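Local coordinates for methyltransferase-like protein (Saccharopolyspora spinosa, PDB 4PNE), which catalyses a [4+2] cycloaddition in spinosyn biosynthesis, using a fold like that of S-adenosylmethionine-dependent methyltransferases, at residues 193-205 with 214-226. Numbering follows the deposited sequence.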
# COMPACT_ATOMS: atom_id res chain seq x y z
N LEU A 193 4.83 2.00 13.02
CA LEU A 193 4.28 1.43 11.79
C LEU A 193 3.05 2.19 11.37
O LEU A 193 2.12 2.34 12.16
CB LEU A 193 3.92 -0.05 11.96
CG LEU A 193 3.09 -0.73 10.86
CD1 LEU A 193 3.87 -0.82 9.54
CD2 LEU A 193 2.62 -2.12 11.34
N GLY A 194 3.02 2.66 10.14
CA GLY A 194 1.83 3.26 9.58
C GLY A 194 1.23 2.34 8.54
O GLY A 194 1.94 1.96 7.62
N VAL A 195 -0.04 2.02 8.71
CA VAL A 195 -0.78 1.13 7.83
C VAL A 195 -1.97 1.82 7.19
O VAL A 195 -2.74 2.48 7.88
CB VAL A 195 -1.31 -0.10 8.60
CG1 VAL A 195 -2.22 -1.01 7.76
CG2 VAL A 195 -0.17 -0.86 9.29
N THR A 196 -2.14 1.66 5.88
CA THR A 196 -3.40 2.04 5.27
C THR A 196 -3.98 0.87 4.55
O THR A 196 -3.26 -0.03 4.05
CB THR A 196 -3.29 3.24 4.34
OG1 THR A 196 -2.60 2.90 3.14
CG2 THR A 196 -2.58 4.40 5.02
N GLU A 197 -5.31 0.85 4.50
CA GLU A 197 -5.93 -0.26 3.84
C GLU A 197 -7.34 0.06 3.41
O GLU A 197 -8.06 0.86 4.05
CB GLU A 197 -5.90 -1.48 4.75
CG GLU A 197 -6.08 -2.78 4.03
CD GLU A 197 -5.15 -2.94 2.83
OE1 GLU A 197 -3.99 -3.37 3.07
OE2 GLU A 197 -5.61 -2.67 1.70
N VAL A 198 -7.71 -0.55 2.29
CA VAL A 198 -9.11 -0.69 1.87
C VAL A 198 -9.78 -1.76 2.72
O VAL A 198 -9.30 -2.89 2.77
CB VAL A 198 -9.21 -1.06 0.36
CG1 VAL A 198 -10.64 -1.27 -0.07
CG2 VAL A 198 -8.53 0.01 -0.50
N VAL A 199 -10.87 -1.39 3.38
CA VAL A 199 -11.59 -2.29 4.29
C VAL A 199 -13.07 -2.37 3.96
O VAL A 199 -13.60 -1.56 3.23
CB VAL A 199 -11.45 -1.84 5.76
CG1 VAL A 199 -10.00 -1.94 6.22
CG2 VAL A 199 -11.96 -0.42 5.97
N LYS A 200 -13.75 -3.36 4.51
CA LYS A 200 -15.21 -3.27 4.58
C LYS A 200 -15.54 -2.20 5.62
O LYS A 200 -15.01 -2.27 6.74
CB LYS A 200 -15.78 -4.63 4.97
CG LYS A 200 -17.30 -4.68 4.91
CD LYS A 200 -17.78 -6.10 5.10
CE LYS A 200 -19.24 -6.26 4.72
NZ LYS A 200 -20.11 -5.54 5.66
N ARG A 201 -16.33 -1.19 5.25
CA ARG A 201 -16.50 -0.04 6.13
C ARG A 201 -17.10 -0.42 7.48
O ARG A 201 -16.69 0.10 8.50
CB ARG A 201 -17.42 1.00 5.49
CG ARG A 201 -17.62 2.25 6.36
CD ARG A 201 -18.58 3.26 5.76
NE ARG A 201 -19.89 2.69 5.46
CZ ARG A 201 -20.34 2.41 4.23
NH1 ARG A 201 -19.61 2.66 3.17
NH2 ARG A 201 -21.56 1.90 4.08
N GLU A 202 -18.07 -1.33 7.46
CA GLU A 202 -18.80 -1.66 8.68
C GLU A 202 -19.34 -3.07 8.61
O GLU A 202 -19.45 -3.64 7.54
CB GLU A 202 -19.93 -0.65 8.92
CG GLU A 202 -20.86 -0.44 7.74
CD GLU A 202 -21.78 0.74 7.97
OE1 GLU A 202 -22.53 0.70 8.96
OE2 GLU A 202 -21.68 1.74 7.23
N ALA A 203 -19.67 -3.64 9.77
CA ALA A 203 -20.12 -5.03 9.84
C ALA A 203 -21.47 -5.31 9.17
O ALA A 203 -21.87 -6.46 9.05
CB ALA A 203 -20.14 -5.46 11.28
N GLY A 204 -22.17 -4.27 8.71
CA GLY A 204 -23.47 -4.46 8.08
C GLY A 204 -23.47 -5.28 6.79
O GLY A 204 -22.60 -5.13 5.94
N GLY A 205 -24.46 -6.17 6.66
CA GLY A 205 -24.68 -6.92 5.43
C GLY A 205 -23.77 -8.13 5.27
O GLY A 205 -23.22 -8.65 6.25
N TRP A 214 -13.08 -9.00 -2.45
CA TRP A 214 -13.75 -8.05 -3.32
C TRP A 214 -13.55 -8.53 -4.77
O TRP A 214 -12.64 -9.31 -5.04
CB TRP A 214 -13.21 -6.63 -3.17
CG TRP A 214 -13.29 -6.07 -1.78
CD1 TRP A 214 -12.27 -5.96 -0.89
CD2 TRP A 214 -14.44 -5.52 -1.13
NE1 TRP A 214 -12.71 -5.39 0.27
CE2 TRP A 214 -14.04 -5.10 0.14
CE3 TRP A 214 -15.78 -5.33 -1.51
CZ2 TRP A 214 -14.91 -4.52 1.05
CZ3 TRP A 214 -16.64 -4.76 -0.60
CH2 TRP A 214 -16.21 -4.36 0.67
N PRO A 215 -14.39 -8.04 -5.70
CA PRO A 215 -14.25 -8.44 -7.11
C PRO A 215 -12.90 -8.11 -7.74
O PRO A 215 -12.53 -8.70 -8.75
CB PRO A 215 -15.36 -7.65 -7.79
CG PRO A 215 -16.41 -7.52 -6.76
CD PRO A 215 -15.60 -7.21 -5.51
N THR A 216 -12.18 -7.16 -7.15
CA THR A 216 -10.83 -6.82 -7.56
C THR A 216 -9.82 -7.87 -7.15
O THR A 216 -8.65 -7.79 -7.55
CB THR A 216 -10.40 -5.51 -6.94
OG1 THR A 216 -10.50 -5.64 -5.51
CG2 THR A 216 -11.28 -4.34 -7.42
N GLY A 217 -10.24 -8.81 -6.30
CA GLY A 217 -9.34 -9.82 -5.78
C GLY A 217 -8.81 -9.54 -4.38
O GLY A 217 -8.18 -10.40 -3.78
N LEU A 218 -9.02 -8.32 -3.88
CA LEU A 218 -8.57 -7.98 -2.53
C LEU A 218 -9.38 -8.70 -1.43
O LEU A 218 -10.62 -8.68 -1.44
CB LEU A 218 -8.64 -6.47 -2.34
CG LEU A 218 -8.16 -5.93 -1.00
CD1 LEU A 218 -6.67 -6.09 -0.85
CD2 LEU A 218 -8.62 -4.50 -0.81
N ARG A 219 -8.66 -9.31 -0.50
CA ARG A 219 -9.24 -9.89 0.73
C ARG A 219 -10.16 -8.85 1.42
O ARG A 219 -9.81 -7.70 1.54
CB ARG A 219 -8.10 -10.33 1.65
CG ARG A 219 -8.51 -10.81 3.00
CD ARG A 219 -7.28 -11.02 3.87
NE ARG A 219 -6.65 -12.33 3.66
CZ ARG A 219 -5.38 -12.53 3.30
NH1 ARG A 219 -4.59 -11.50 3.04
NH2 ARG A 219 -4.90 -13.76 3.17
N ILE A 220 -11.36 -9.27 1.83
CA ILE A 220 -12.27 -8.40 2.57
C ILE A 220 -11.91 -8.47 4.05
O ILE A 220 -11.80 -9.55 4.64
CB ILE A 220 -13.76 -8.80 2.37
CG1 ILE A 220 -14.09 -8.86 0.87
CG2 ILE A 220 -14.71 -7.85 3.14
CD1 ILE A 220 -15.56 -8.94 0.58
N CYS A 221 -11.74 -7.31 4.65
CA CYS A 221 -11.35 -7.22 6.04
C CYS A 221 -11.94 -5.95 6.66
O CYS A 221 -11.86 -4.87 6.04
CB CYS A 221 -9.82 -7.24 6.10
SG CYS A 221 -9.06 -7.24 7.70
N LEU A 222 -12.43 -6.03 7.89
CA LEU A 222 -12.76 -4.83 8.66
C LEU A 222 -11.51 -4.14 9.22
O LEU A 222 -10.54 -4.80 9.55
CB LEU A 222 -13.67 -5.18 9.84
CG LEU A 222 -15.02 -5.81 9.50
CD1 LEU A 222 -15.62 -6.45 10.75
CD2 LEU A 222 -15.95 -4.76 8.96
N ALA A 223 -11.53 -2.82 9.37
CA ALA A 223 -10.46 -2.12 10.05
C ALA A 223 -10.27 -2.67 11.46
O ALA A 223 -9.14 -2.80 11.93
CB ALA A 223 -10.74 -0.64 10.10
N GLU A 224 -11.38 -2.99 12.11
CA GLU A 224 -11.35 -3.55 13.46
C GLU A 224 -10.58 -4.87 13.50
O GLU A 224 -9.94 -5.18 14.51
CB GLU A 224 -12.79 -3.75 13.96
CG GLU A 224 -13.60 -2.44 14.11
CD GLU A 224 -14.40 -2.02 12.87
OE1 GLU A 224 -14.08 -2.41 11.72
OE2 GLU A 224 -15.37 -1.26 13.06
N GLN A 225 -10.63 -5.62 12.41
CA GLN A 225 -9.94 -6.92 12.31
C GLN A 225 -8.45 -6.72 12.09
O GLN A 225 -7.61 -7.44 12.64
CB GLN A 225 -10.54 -7.76 11.18
CG GLN A 225 -11.93 -8.28 11.57
CD GLN A 225 -12.67 -8.95 10.43
OE1 GLN A 225 -12.66 -8.51 9.28
NE2 GLN A 225 -13.37 -10.02 10.76
N LEU A 226 -8.12 -5.74 11.27
CA LEU A 226 -6.74 -5.32 11.08
C LEU A 226 -6.11 -4.87 12.41
O LEU A 226 -4.99 -5.25 12.74
CB LEU A 226 -6.64 -4.18 10.06
CG LEU A 226 -6.11 -4.47 8.67
CD1 LEU A 226 -6.20 -3.19 7.85
CD2 LEU A 226 -4.67 -4.93 8.77
O HOH W 1 -10.87 -5.25 2.54
O HOH W 2 -13.90 -1.27 9.14
O HOH W 3 -16.30 0.39 11.30
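Lys200 N donates to Cys221 O at 2.9 Å, the one direct hydrogen bond between 193-205 and 214-226. It comes from above the carbonyl plane and is bent, with 147° at the hydrogen. Waters make the other polar links. Water 1 gives its protons to Val198 O and Arg219 O and accepts from Cys221 N and Trp214 NE1. Water 2 joins Lys200 O to Ala223 N and Glu224 OE1. Water 3 ties Arg201 O to Glu224 OE2.

In the methyltransferase-like fold, strand 191-200 lies between strands 161-167 and 290-298. The loop after it returns across its C-terminal end and leads into helix 223-233, with Leu222 as N-cap. Gln225 OE1 accepts from Leu222 N, one half of a capping box. The side chain of Glu197 lies about 8 Å from the bound S-adenosyl-L-homocysteine.

Van der Waals contacts run along the strand end. Leu226 CD1 meets Glu197 CB at 3.6 Å, the side chains crossing at about a right angle. Leu218 CD2 rests on Val198 CB at 3.7 Å. Val199 CG1 stands anti to its carbonyl carbon (chi1 -65°) and reaches Ala223 CB at 4.2 Å. Ile220 CG2 touches Lys200 CB, while its CG1 lies over one face of the Trp214 ring, toward the rim. The edge of that ring meets the Lys200 backbone, with CZ2 3.8 Å from CA. Leu222 CD2 lies against Lys200 CB and O.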